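Local coordinates for protein succinate-acetate/proton symporter SatP (Escherichia coli K-12, PDB 5ZUG) that forms a hexameric channel that carries acetate across the bacterial membrane and probably also moves succinate together with protons, at residues Met17-Thr22 / Met43-Gly48; Asn27-Tyr33 / Ala155-Leu160; Gly48-Ile53 / Tyr74-Leu79. One frame throughout, in Å; residues are numbered along the deposited sequence.

In the fold
Helix 12-31, the first in the chain, supplies one side of two contacts. Contact 1 packs its 17-22 part against 43-48 of helix 38-58, closing a 20-residue loop. Just beyond, contact 3 sets 48-53 of the same helix against 74-79 of helix 65-86 and closes a second 20-residue loop; the two are in series, share G48 and both touch the bound nonyl glucoside. Contact 2 spans far more chain, joining 27-33 to 155-160 of helix 149-179. Contact 3 is nested within its 121-residue loop, while contact 1 crosses it. Together they tie helices 149-179, 12-31, 38-58 and 65-86 into one bundle.

Contact 1: Met17-Thr22 / Met43-Gly48; sequences MGFGMT and MGIFYG. With BNG (nonyl beta-D-glucopyranoside), chain G.
G18 and Y47 make the tight centre of this helix pair. The CA of G18 lies 3.5 Å from the centroid of the Y47 ring, 15° off its normal, a CH-pi contact squarely over the face. The same CA approaches Y47 O at 3.3 Å in a CA-H...O contact. A glycine suits the spot because a CB would run into Y47 O, and G48 opposite likewise spares the room used by T22. The helices run roughly antiparallel, at 150°, and the bare glycines let the CA atoms of G18 and G48 come within 4.2 Å.

T22 is a knob among M43, G44, Y47 and G48. Its OG1 gives a 2.8 Å hydrogen bond back to G18 O, which also accepts T22 N, while CG2 faces G44.

On the other side, side chains replace backbone and contacts are fewer and more oblique; the second subunit, not solvent, closes it, with W108 on M21 and F111 on M17. M21 SD touches M43 CE at 3.6 Å and stands obliquely beside the Y47 ring, a Met-aromatic contact. With CG anti to the backbone N (chi1 -155°), Y47 lays its ring across G18, its OH end beside M17 CB, and the OH is hydrogen-bonded to S73 OG of the second subunit. An alanine here is likely to leave G18 CA without its aromatic cover and that serine without this hydroxyl partner.

Glycines G18, G44 and G48 thus let helices 12-31 and 38-58 pack closely, with T22 and Y47 as knobs in holes, while F19 lines the nonyl glucoside pocket, its ring face under C9'.

Contact 2: Asn27-Tyr33 / Ala155-Leu160; sequences NLHNVGY and AGWIGL
V31 and W157 carry the aromatic part of this contact. CG2 of V31 sits over one face of the indole, 3.3 Å from the centroid of the five-membered ring and 10° off its normal, a CH-pi contact. CG1 lies beyond the ring's outer rim near CE2 and CZ2, 3.5 Å from CZ2. With V31 CG2 anti to the carbonyl carbon and CG1 anti to the backbone N (chi1 156°), both methyls are presented to the indole. Y33 OH meets the indole in its plane, at the edge, 3.7 Å from CH2.

Purely apolar packing continues beside it. L28 CD2 and L160 CD2 touch at 3.5 Å, the two side chains crossing at about a right angle, and L160 CD1 shares the indole face with V31 CG2.

Polar groups take the glycine side. N27 enters as a knob among A155, G156, G159 and L160, its CG 3.6 Å from G159 CA; a CB at G156 or G159 would collide with helix 12-31. The N27 amide is held within its own helix: N30 ND2 donates to N27 OD1 at 3.1 Å, coming from above the carbonyl plane, and N27 ND2 bonds to T23 O. An asparagine thus packs against bare backbone with both amide atoms engaged.

The chain then leaves the helix at G32, whose positive phi suits glycine. The pair runs roughly antiparallel, 7.7 Å between axes, joining the C-terminal end of helix 12-31 to helix 149-179; helix 124-146 lies against N30, A155 and I158, and V103 of the second subunit packs on L28.

Contact 3: Gly48-Ile53 / Tyr74-Leu79; sequences GGIAQI and YGSFWL. With BNG (nonyl beta-D-glucopyranoside), chain G.
The carbonyl oxygen of G48 is approached by two C-H groups from helix 65-86. G75 CA meets it at 3.2 Å in a CA-H...O contact that is close to straight, 168° at the hydrogen, and CD1 of the W78 indole stands 3.1 Å from it. The exchange is returned one residue on, where G49 CA makes a CA-H...O contact with G75 O, also at 3.2 Å. Such reciprocal contacts need backbones laid almost on one another: the CA atoms of G49 and G75 are 3.7 Å apart, and the axes, 7.0 Å apart, run antiparallel at 159°. Glycine is the residue for these places, since a CB on G75 would overlap I53 CG1 and G49 O, and one on G49 would overlap L79 CD2.

Larger groups border the bare backbones. I53 CD1 reaches across to L79 CD1 at 3.7 Å and also rests on the G75 carbonyl carbon, while I50 adds a more distant touch on L79. W78, its CG anti to the carbonyl carbon (chi1 -80°), offers CB and the CD1 corner of its indole to G48 O, while the rest of the ring runs on to T22, T23 and L26 of helix 12-31.

On the side facing the detergent, the extended Q52 lays its amide by Y74 CB. Y74 swings its ring away from helix 38-58 to meet the nonyl chain, CD2 lying 3.3 Å from C8', and its hydroxyl is hydrogen-bonded to T112. Toward the third subunit, F54 and F46 of that chain pack on I53 and L79.

With weak C-H...O contacts and dispersion across the interface, and no conventional bond between its segments, cohesion probably rests on close backbone fit; a low-dielectric membrane interior may favour the electrostatic part of the C-H...O contacts.

Contact 1: Met17-Thr22 / Met43-Gly48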
loop_
_atom_site.group_PDB
_atom_site.type_symbol
_atom_site.label_atom_id
_atom_site.label_comp_id
_atom_site.label_asym_id
_atom_site.label_seq_id
_atom_site.Cartn_x
_atom_site.Cartn_y
_atom_site.Cartn_z
ATOM N N MET A 17 -1.861 -15.156 -17.192
ATOM C CA MET A 17 -3.274 -15.391 -16.933
ATOM C C MET A 17 -4.041 -14.081 -16.837
ATOM O O MET A 17 -5.107 -13.915 -17.444
ATOM C CB MET A 17 -3.470 -16.176 -15.641
ATOM C CG MET A 17 -3.204 -17.636 -15.735
ATOM S SD MET A 17 -4.020 -18.444 -17.127
ATOM C CE MET A 17 -5.733 -17.918 -17.014
ATOM N N GLY A 18 -3.534 -13.160 -16.017
ATOM C CA GLY A 18 -4.190 -11.877 -15.846
ATOM C C GLY A 18 -4.350 -11.152 -17.159
ATOM O O GLY A 18 -5.441 -10.697 -17.505
ATOM N N PHE A 19 -3.249 -11.003 -17.893
ATOM C CA PHE A 19 -3.315 -10.385 -19.209
ATOM C C PHE A 19 -4.293 -11.112 -20.120
ATOM O O PHE A 19 -5.210 -10.503 -20.677
ATOM C CB PHE A 19 -1.931 -10.366 -19.845
ATOM C CG PHE A 19 -1.959 -10.062 -21.306
ATOM C CD1 PHE A 19 -1.925 -8.764 -21.744
ATOM C CD2 PHE A 19 -2.045 -11.082 -22.246
ATOM C CE1 PHE A 19 -1.954 -8.485 -23.086
ATOM C CE2 PHE A 19 -2.094 -10.803 -23.592
ATOM C CZ PHE A 19 -2.029 -9.509 -24.013
ATOM N N GLY A 20 -4.113 -12.417 -20.293
ATOM C CA GLY A 20 -4.851 -13.110 -21.336
ATOM C C GLY A 20 -6.348 -13.118 -21.094
ATOM O O GLY A 20 -7.140 -12.801 -21.988
ATOM N N MET A 21 -6.750 -13.512 -19.883
ATOM C CA MET A 21 -8.160 -13.584 -19.512
ATOM C C MET A 21 -8.845 -12.213 -19.661
ATOM O O MET A 21 -9.976 -12.115 -20.164
ATOM C CB MET A 21 -8.248 -14.145 -18.088
ATOM C CG MET A 21 -9.562 -14.768 -17.739
ATOM S SD MET A 21 -9.710 -15.411 -16.058
ATOM C CE MET A 21 -8.835 -16.937 -16.087
ATOM N N THR A 22 -8.175 -11.141 -19.233
ATOM C CA THR A 22 -8.711 -9.793 -19.393
ATOM C C THR A 22 -8.796 -9.379 -20.860
ATOM O O THR A 22 -9.701 -8.627 -21.242
ATOM C CB THR A 22 -7.851 -8.803 -18.608
ATOM O OG1 THR A 22 -7.824 -9.203 -17.237
ATOM C CG2 THR A 22 -8.402 -7.412 -18.715
ATOM N N MET A 43 -11.896 -6.875 -14.059
ATOM C CA MET A 43 -10.742 -7.662 -14.472
ATOM C C MET A 43 -9.562 -6.767 -14.798
ATOM O O MET A 43 -8.425 -7.065 -14.419
ATOM C CB MET A 43 -11.114 -8.542 -15.662
ATOM C CG MET A 43 -11.965 -9.710 -15.257
ATOM S SD MET A 43 -11.051 -10.936 -14.301
ATOM C CE MET A 43 -10.263 -11.850 -15.602
ATOM N N GLY A 44 -9.818 -5.660 -15.487
ATOM C CA GLY A 44 -8.740 -4.748 -15.831
ATOM C C GLY A 44 -8.051 -4.143 -14.627
ATOM O O GLY A 44 -6.859 -3.849 -14.679
ATOM N N ILE A 45 -8.780 -3.953 -13.529
ATOM C CA ILE A 45 -8.180 -3.390 -12.328
ATOM C C ILE A 45 -7.300 -4.424 -11.643
ATOM O O ILE A 45 -6.112 -4.190 -11.410
ATOM C CB ILE A 45 -9.272 -2.854 -11.379
ATOM C CG1 ILE A 45 -9.968 -1.626 -11.990
ATOM C CG2 ILE A 45 -8.666 -2.508 -10.035
ATOM C CD1 ILE A 45 -11.275 -1.206 -11.341
ATOM N N PHE A 46 -7.856 -5.599 -11.337
ATOM C CA PHE A 46 -7.244 -6.499 -10.363
ATOM C C PHE A 46 -6.409 -7.617 -10.962
ATOM O O PHE A 46 -5.431 -8.026 -10.335
ATOM C CB PHE A 46 -8.304 -7.112 -9.444
ATOM C CG PHE A 46 -9.010 -6.094 -8.592
ATOM C CD1 PHE A 46 -8.409 -5.585 -7.450
ATOM C CD2 PHE A 46 -10.287 -5.630 -8.944
ATOM C CE1 PHE A 46 -9.065 -4.640 -6.685
ATOM C CE2 PHE A 46 -10.929 -4.694 -8.180
ATOM C CZ PHE A 46 -10.325 -4.196 -7.053
ATOM N N TYR A 47 -6.754 -8.126 -12.135
ATOM C CA TYR A 47 -6.068 -9.276 -12.709
ATOM C C TYR A 47 -5.160 -8.901 -13.869
ATOM O O TYR A 47 -3.989 -9.284 -13.890
ATOM C CB TYR A 47 -7.101 -10.315 -13.173
ATOM C CG TYR A 47 -6.596 -11.737 -13.234
ATOM C CD1 TYR A 47 -5.700 -12.225 -12.278
ATOM C CD2 TYR A 47 -7.064 -12.612 -14.190
ATOM C CE1 TYR A 47 -5.271 -13.506 -12.308
ATOM C CE2 TYR A 47 -6.624 -13.902 -14.224
ATOM C CZ TYR A 47 -5.733 -14.351 -13.276
ATOM O OH TYR A 47 -5.306 -15.662 -13.302
ATOM N N GLY A 48 -5.699 -8.205 -14.867
ATOM C CA GLY A 48 -4.886 -7.697 -15.944
ATOM C C GLY A 48 -4.053 -6.504 -15.543
ATOM O O GLY A 48 -3.048 -6.208 -16.208
HETATM C C1 BNG G . 9.855 -15.843 -19.305
HETATM C C2 BNG G . 9.706 -17.354 -19.320
HETATM C C3 BNG G . 10.902 -17.882 -18.685
HETATM C C4 BNG G . 11.971 -17.756 -19.698
HETATM C C5 BNG G . 12.262 -16.277 -19.990
HETATM C C6 BNG G . 12.178 -15.945 -21.426
HETATM C "C1'" BNG G . 9.033 -13.919 -20.114
HETATM C "C2'" BNG G . 7.529 -13.708 -19.967
HETATM C "C3'" BNG G . 7.169 -12.314 -20.456
HETATM C "C4'" BNG G . 5.780 -12.389 -21.133
HETATM C "C5'" BNG G . 5.033 -11.083 -20.864
HETATM C "C6'" BNG G . 3.712 -11.276 -21.615
HETATM C "C7'" BNG G . 2.647 -10.376 -21.001
HETATM C "C8'" BNG G . 2.146 -9.489 -22.145
HETATM C "C9'" BNG G . 1.545 -10.379 -23.226
HETATM O O1 BNG G . 9.172 -15.293 -20.307
HETATM O O2 BNG G . 8.587 -17.828 -18.594
HETATM O O3 BNG G . 10.745 -19.253 -18.279
HETATM O O4 BNG G . 13.104 -18.444 -19.185
HETATM O O5 BNG G . 11.247 -15.339 -19.511
HETATM O O6 BNG G . 11.331 -14.847 -21.338
#

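Contact 2: Asn27-Tyr33 / Ala155-Leu160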
loop_
_atom_site.group_PDB
_atom_site.type_symbol
_atom_site.label_atom_id
_atom_site.label_comp_id
_atom_site.label_asym_id
_atom_site.label_seq_id
_atom_site.Cartn_x
_atom_site.Cartn_y
_atom_site.Cartn_z
ATOM N N ASN A 27 -12.215 -8.234 -25.647
ATOM C CA ASN A 27 -12.457 -8.434 -27.066
ATOM C C ASN A 27 -13.757 -9.157 -27.358
ATOM O O ASN A 27 -14.211 -9.123 -28.503
ATOM C CB ASN A 27 -11.273 -9.174 -27.686
ATOM C CG ASN A 27 -10.082 -8.275 -27.852
ATOM O OD1 ASN A 27 -10.038 -7.453 -28.760
ATOM N ND2 ASN A 27 -9.167 -8.330 -26.896
ATOM N N LEU A 28 -14.381 -9.796 -26.366
ATOM C CA LEU A 28 -15.766 -10.186 -26.571
ATOM C C LEU A 28 -16.640 -8.953 -26.772
ATOM O O LEU A 28 -17.676 -9.017 -27.449
ATOM C CB LEU A 28 -16.258 -11.027 -25.401
ATOM C CG LEU A 28 -15.612 -12.419 -25.394
ATOM C CD1 LEU A 28 -16.174 -13.219 -24.244
ATOM C CD2 LEU A 28 -15.822 -13.139 -26.715
ATOM N N HIS A 29 -16.218 -7.819 -26.217
ATOM C CA HIS A 29 -16.864 -6.549 -26.507
ATOM C C HIS A 29 -16.439 -5.974 -27.861
ATOM O O HIS A 29 -17.277 -5.441 -28.596
ATOM C CB HIS A 29 -16.573 -5.548 -25.406
ATOM C CG HIS A 29 -16.688 -4.137 -25.875
ATOM N ND1 HIS A 29 -17.902 -3.502 -26.028
ATOM C CD2 HIS A 29 -15.744 -3.248 -26.263
ATOM C CE1 HIS A 29 -17.694 -2.275 -26.470
ATOM N NE2 HIS A 29 -16.394 -2.092 -26.613
ATOM N N ASN A 30 -15.141 -6.011 -28.187
ATOM C CA ASN A 30 -14.679 -5.438 -29.454
ATOM C C ASN A 30 -15.312 -6.147 -30.645
ATOM O O ASN A 30 -15.640 -5.515 -31.656
ATOM C CB ASN A 30 -13.155 -5.534 -29.580
ATOM C CG ASN A 30 -12.425 -4.398 -28.897
ATOM O OD1 ASN A 30 -13.014 -3.370 -28.581
ATOM N ND2 ASN A 30 -11.123 -4.565 -28.698
ATOM N N VAL A 31 -15.475 -7.470 -30.538
ATOM C CA VAL A 31 -16.171 -8.252 -31.553
ATOM C C VAL A 31 -17.636 -7.855 -31.644
ATOM O O VAL A 31 -18.238 -7.929 -32.717
ATOM C CB VAL A 31 -15.983 -9.757 -31.264
ATOM C CG1 VAL A 31 -17.092 -10.579 -31.857
ATOM C CG2 VAL A 31 -14.668 -10.208 -31.860
ATOM N N GLY A 32 -18.240 -7.452 -30.534
ATOM C CA GLY A 32 -19.616 -6.991 -30.547
ATOM C C GLY A 32 -20.556 -7.815 -29.690
ATOM O O GLY A 32 -21.735 -7.471 -29.593
ATOM N N TYR A 33 -20.128 -8.915 -29.073
ATOM C CA TYR A 33 -21.081 -9.722 -28.322
ATOM C C TYR A 33 -21.676 -8.970 -27.146
ATOM O O TYR A 33 -22.849 -9.167 -26.821
ATOM C CB TYR A 33 -20.420 -11.011 -27.832
ATOM C CG TYR A 33 -20.179 -12.047 -28.900
ATOM C CD1 TYR A 33 -20.276 -11.727 -30.247
ATOM C CD2 TYR A 33 -19.855 -13.355 -28.556
ATOM C CE1 TYR A 33 -20.064 -12.680 -31.224
ATOM C CE2 TYR A 33 -19.636 -14.311 -29.523
ATOM C CZ TYR A 33 -19.737 -13.968 -30.853
ATOM O OH TYR A 33 -19.522 -14.920 -31.816
ATOM N N ALA A 155 -10.073 -6.510 -35.176
ATOM C CA ALA A 155 -9.125 -6.485 -34.067
ATOM C C ALA A 155 -9.630 -7.326 -32.903
ATOM O O ALA A 155 -8.838 -7.936 -32.182
ATOM C CB ALA A 155 -8.877 -5.046 -33.613
ATOM N N GLY A 156 -10.944 -7.314 -32.672
ATOM C CA GLY A 156 -11.524 -8.140 -31.620
ATOM C C GLY A 156 -11.212 -9.620 -31.759
ATOM O O GLY A 156 -10.839 -10.277 -30.784
ATOM N N TRP A 157 -11.349 -10.166 -32.971
ATOM C CA TRP A 157 -11.058 -11.586 -33.177
ATOM C C TRP A 157 -9.566 -11.885 -33.009
ATOM O O TRP A 157 -9.186 -12.910 -32.422
ATOM C CB TRP A 157 -11.559 -12.029 -34.551
ATOM C CG TRP A 157 -13.027 -12.099 -34.552
ATOM C CD1 TRP A 157 -13.886 -11.185 -35.096
ATOM C CD2 TRP A 157 -13.842 -13.086 -33.901
ATOM N NE1 TRP A 157 -15.191 -11.556 -34.842
ATOM C CE2 TRP A 157 -15.194 -12.719 -34.112
ATOM C CE3 TRP A 157 -13.564 -14.245 -33.171
ATOM C CZ2 TRP A 157 -16.269 -13.475 -33.612
ATOM C CZ3 TRP A 157 -14.633 -14.995 -32.675
ATOM C CH2 TRP A 157 -15.968 -14.603 -32.900
ATOM N N ILE A 158 -8.698 -10.993 -33.491
ATOM C CA ILE A 158 -7.276 -11.178 -33.234
ATOM C C ILE A 158 -7.002 -11.126 -31.738
ATOM O O ILE A 158 -6.195 -11.901 -31.214
ATOM C CB ILE A 158 -6.452 -10.130 -34.006
ATOM C CG1 ILE A 158 -6.607 -10.377 -35.504
ATOM C CG2 ILE A 158 -4.979 -10.118 -33.551
ATOM C CD1 ILE A 158 -5.683 -9.586 -36.362
ATOM N N GLY A 159 -7.698 -10.237 -31.023
ATOM C CA GLY A 159 -7.516 -10.134 -29.584
ATOM C C GLY A 159 -7.969 -11.377 -28.838
ATOM O O GLY A 159 -7.378 -11.747 -27.818
ATOM N N LEU A 160 -9.060 -12.002 -29.293
ATOM C CA LEU A 160 -9.496 -13.244 -28.658
ATOM C C LEU A 160 -8.424 -14.322 -28.779
ATOM O O LEU A 160 -8.168 -15.066 -27.822
ATOM C CB LEU A 160 -10.814 -13.728 -29.263
ATOM C CG LEU A 160 -12.029 -12.849 -28.981
ATOM C CD1 LEU A 160 -13.190 -13.195 -29.895
ATOM C CD2 LEU A 160 -12.429 -12.924 -27.520
#

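Contact 3: Gly48-Ile53 / Tyr74-Leu79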
loop_
_atom_site.group_PDB
_atom_site.type_symbol
_atom_site.label_atom_id
_atom_site.label_comp_id
_atom_site.label_asym_id
_atom_site.label_seq_id
_atom_site.Cartn_x
_atom_site.Cartn_y
_atom_site.Cartn_z
ATOM N N GLY A 48 -5.699 -8.205 -14.867
ATOM C CA GLY A 48 -4.886 -7.697 -15.944
ATOM C C GLY A 48 -4.053 -6.504 -15.543
ATOM O O GLY A 48 -3.048 -6.208 -16.208
ATOM N N GLY A 49 -4.442 -5.821 -14.463
ATOM C CA GLY A 49 -3.659 -4.708 -13.978
ATOM C C GLY A 49 -2.846 -5.120 -12.764
ATOM O O GLY A 49 -1.677 -5.492 -12.930
ATOM N N ILE A 50 -3.479 -5.198 -11.584
ATOM C CA ILE A 50 -2.736 -5.416 -10.338
ATOM C C ILE A 50 -1.940 -6.725 -10.374
ATOM O O ILE A 50 -0.720 -6.728 -10.163
ATOM C CB ILE A 50 -3.680 -5.371 -9.121
ATOM C CG1 ILE A 50 -4.348 -3.983 -8.972
ATOM C CG2 ILE A 50 -2.975 -5.890 -7.861
ATOM C CD1 ILE A 50 -3.399 -2.895 -8.635
ATOM N N ALA A 51 -2.607 -7.857 -10.608
ATOM C CA ALA A 51 -1.903 -9.132 -10.546
ATOM C C ALA A 51 -0.745 -9.183 -11.543
ATOM O O ALA A 51 0.303 -9.760 -11.257
ATOM C CB ALA A 51 -2.878 -10.283 -10.785
ATOM N N GLN A 52 -0.911 -8.574 -12.717
ATOM C CA GLN A 52 0.167 -8.570 -13.700
ATOM C C GLN A 52 1.316 -7.670 -13.271
ATOM O O GLN A 52 2.459 -7.894 -13.669
ATOM C CB GLN A 52 -0.360 -8.150 -15.065
ATOM C CG GLN A 52 0.576 -8.533 -16.163
ATOM C CD GLN A 52 0.081 -8.236 -17.538
ATOM O OE1 GLN A 52 -1.085 -7.977 -17.743
ATOM N NE2 GLN A 52 0.966 -8.307 -18.503
ATOM N N ILE A 53 1.017 -6.596 -12.554
ATOM C CA ILE A 53 2.060 -5.765 -11.982
ATOM C C ILE A 53 2.814 -6.542 -10.916
ATOM O O ILE A 53 4.027 -6.388 -10.764
ATOM C CB ILE A 53 1.449 -4.444 -11.465
ATOM C CG1 ILE A 53 1.047 -3.558 -12.660
ATOM C CG2 ILE A 53 2.400 -3.714 -10.522
ATOM C CD1 ILE A 53 0.182 -2.437 -12.305
ATOM N N TYR A 74 2.271 -3.792 -19.005
ATOM C CA TYR A 74 0.927 -4.136 -19.447
ATOM C C TYR A 74 -0.074 -4.151 -18.308
ATOM O O TYR A 74 -1.268 -3.945 -18.552
ATOM C CB TYR A 74 0.915 -5.480 -20.148
ATOM C CG TYR A 74 1.589 -5.448 -21.481
ATOM C CD1 TYR A 74 1.193 -4.532 -22.480
ATOM C CD2 TYR A 74 2.660 -6.304 -21.735
ATOM C CE1 TYR A 74 1.827 -4.519 -23.714
ATOM C CE2 TYR A 74 3.305 -6.299 -22.942
ATOM C CZ TYR A 74 2.901 -5.414 -23.929
ATOM O OH TYR A 74 3.613 -5.467 -25.107
ATOM N N GLY A 75 0.358 -4.491 -17.092
ATOM C CA GLY A 75 -0.493 -4.272 -15.936
ATOM C C GLY A 75 -0.826 -2.807 -15.763
ATOM O O GLY A 75 -1.959 -2.449 -15.450
ATOM N N SER A 76 0.158 -1.939 -15.982
ATOM C CA SER A 76 -0.089 -0.499 -15.981
ATOM C C SER A 76 -0.996 -0.065 -17.128
ATOM O O SER A 76 -1.829 0.827 -16.940
ATOM C CB SER A 76 1.230 0.277 -16.031
ATOM O OG SER A 76 1.988 0.067 -14.857
ATOM N N PHE A 77 -0.841 -0.655 -18.323
ATOM C CA PHE A 77 -1.738 -0.316 -19.424
ATOM C C PHE A 77 -3.186 -0.574 -19.042
ATOM O O PHE A 77 -4.057 0.275 -19.247
ATOM C CB PHE A 77 -1.417 -1.121 -20.673
ATOM C CG PHE A 77 -2.576 -1.190 -21.643
ATOM C CD1 PHE A 77 -2.825 -0.140 -22.525
ATOM C CD2 PHE A 77 -3.427 -2.296 -21.670
ATOM C CE1 PHE A 77 -3.899 -0.186 -23.427
ATOM C CE2 PHE A 77 -4.496 -2.344 -22.558
ATOM C CZ PHE A 77 -4.730 -1.275 -23.445
ATOM N N TRP A 78 -3.461 -1.765 -18.505
ATOM C CA TRP A 78 -4.813 -2.095 -18.090
ATOM C C TRP A 78 -5.340 -1.129 -17.039
ATOM O O TRP A 78 -6.543 -0.825 -17.029
ATOM C CB TRP A 78 -4.872 -3.528 -17.596
ATOM C CG TRP A 78 -4.936 -4.505 -18.710
ATOM C CD1 TRP A 78 -3.976 -5.383 -19.079
ATOM C CD2 TRP A 78 -6.004 -4.653 -19.662
ATOM N NE1 TRP A 78 -4.390 -6.113 -20.169
ATOM C CE2 TRP A 78 -5.629 -5.686 -20.549
ATOM C CE3 TRP A 78 -7.266 -4.034 -19.829
ATOM C CZ2 TRP A 78 -6.457 -6.122 -21.591
ATOM C CZ3 TRP A 78 -8.089 -4.467 -20.864
ATOM C CH2 TRP A 78 -7.684 -5.503 -21.728
ATOM N N LEU A 79 -4.475 -0.659 -16.134
ATOM C CA LEU A 79 -4.892 0.355 -15.174
ATOM C C LEU A 79 -5.189 1.684 -15.863
ATOM O O LEU A 79 -6.188 2.345 -15.539
ATOM C CB LEU A 79 -3.831 0.550 -14.095
ATOM C CG LEU A 79 -3.737 -0.577 -13.084
ATOM C CD1 LEU A 79 -2.766 -0.239 -11.986
ATOM C CD2 LEU A 79 -5.109 -0.830 -12.532
HETATM C C1 BNG G . 9.855 -15.843 -19.305
HETATM C C2 BNG G . 9.706 -17.354 -19.320
HETATM C C3 BNG G . 10.902 -17.882 -18.685
HETATM C C4 BNG G . 11.971 -17.756 -19.698
HETATM C C5 BNG G . 12.262 -16.277 -19.990
HETATM C C6 BNG G . 12.178 -15.945 -21.426
HETATM C "C1'" BNG G . 9.033 -13.919 -20.114
HETATM C "C2'" BNG G . 7.529 -13.708 -19.967
HETATM C "C3'" BNG G . 7.169 -12.314 -20.456
HETATM C "C4'" BNG G . 5.780 -12.389 -21.133
HETATM C "C5'" BNG G . 5.033 -11.083 -20.864
HETATM C "C6'" BNG G . 3.712 -11.276 -21.615
HETATM C "C7'" BNG G . 2.647 -10.376 -21.001
HETATM C "C8'" BNG G . 2.146 -9.489 -22.145
HETATM C "C9'" BNG G . 1.545 -10.379 -23.226
HETATM O O1 BNG G . 9.172 -15.293 -20.307
HETATM O O2 BNG G . 8.587 -17.828 -18.594
HETATM O O3 BNG G . 10.745 -19.253 -18.279
HETATM O O4 BNG G . 13.104 -18.444 -19.185
HETATM O O5 BNG G . 11.247 -15.339 -19.511
HETATM O O6 BNG G . 11.331 -14.847 -21.338
#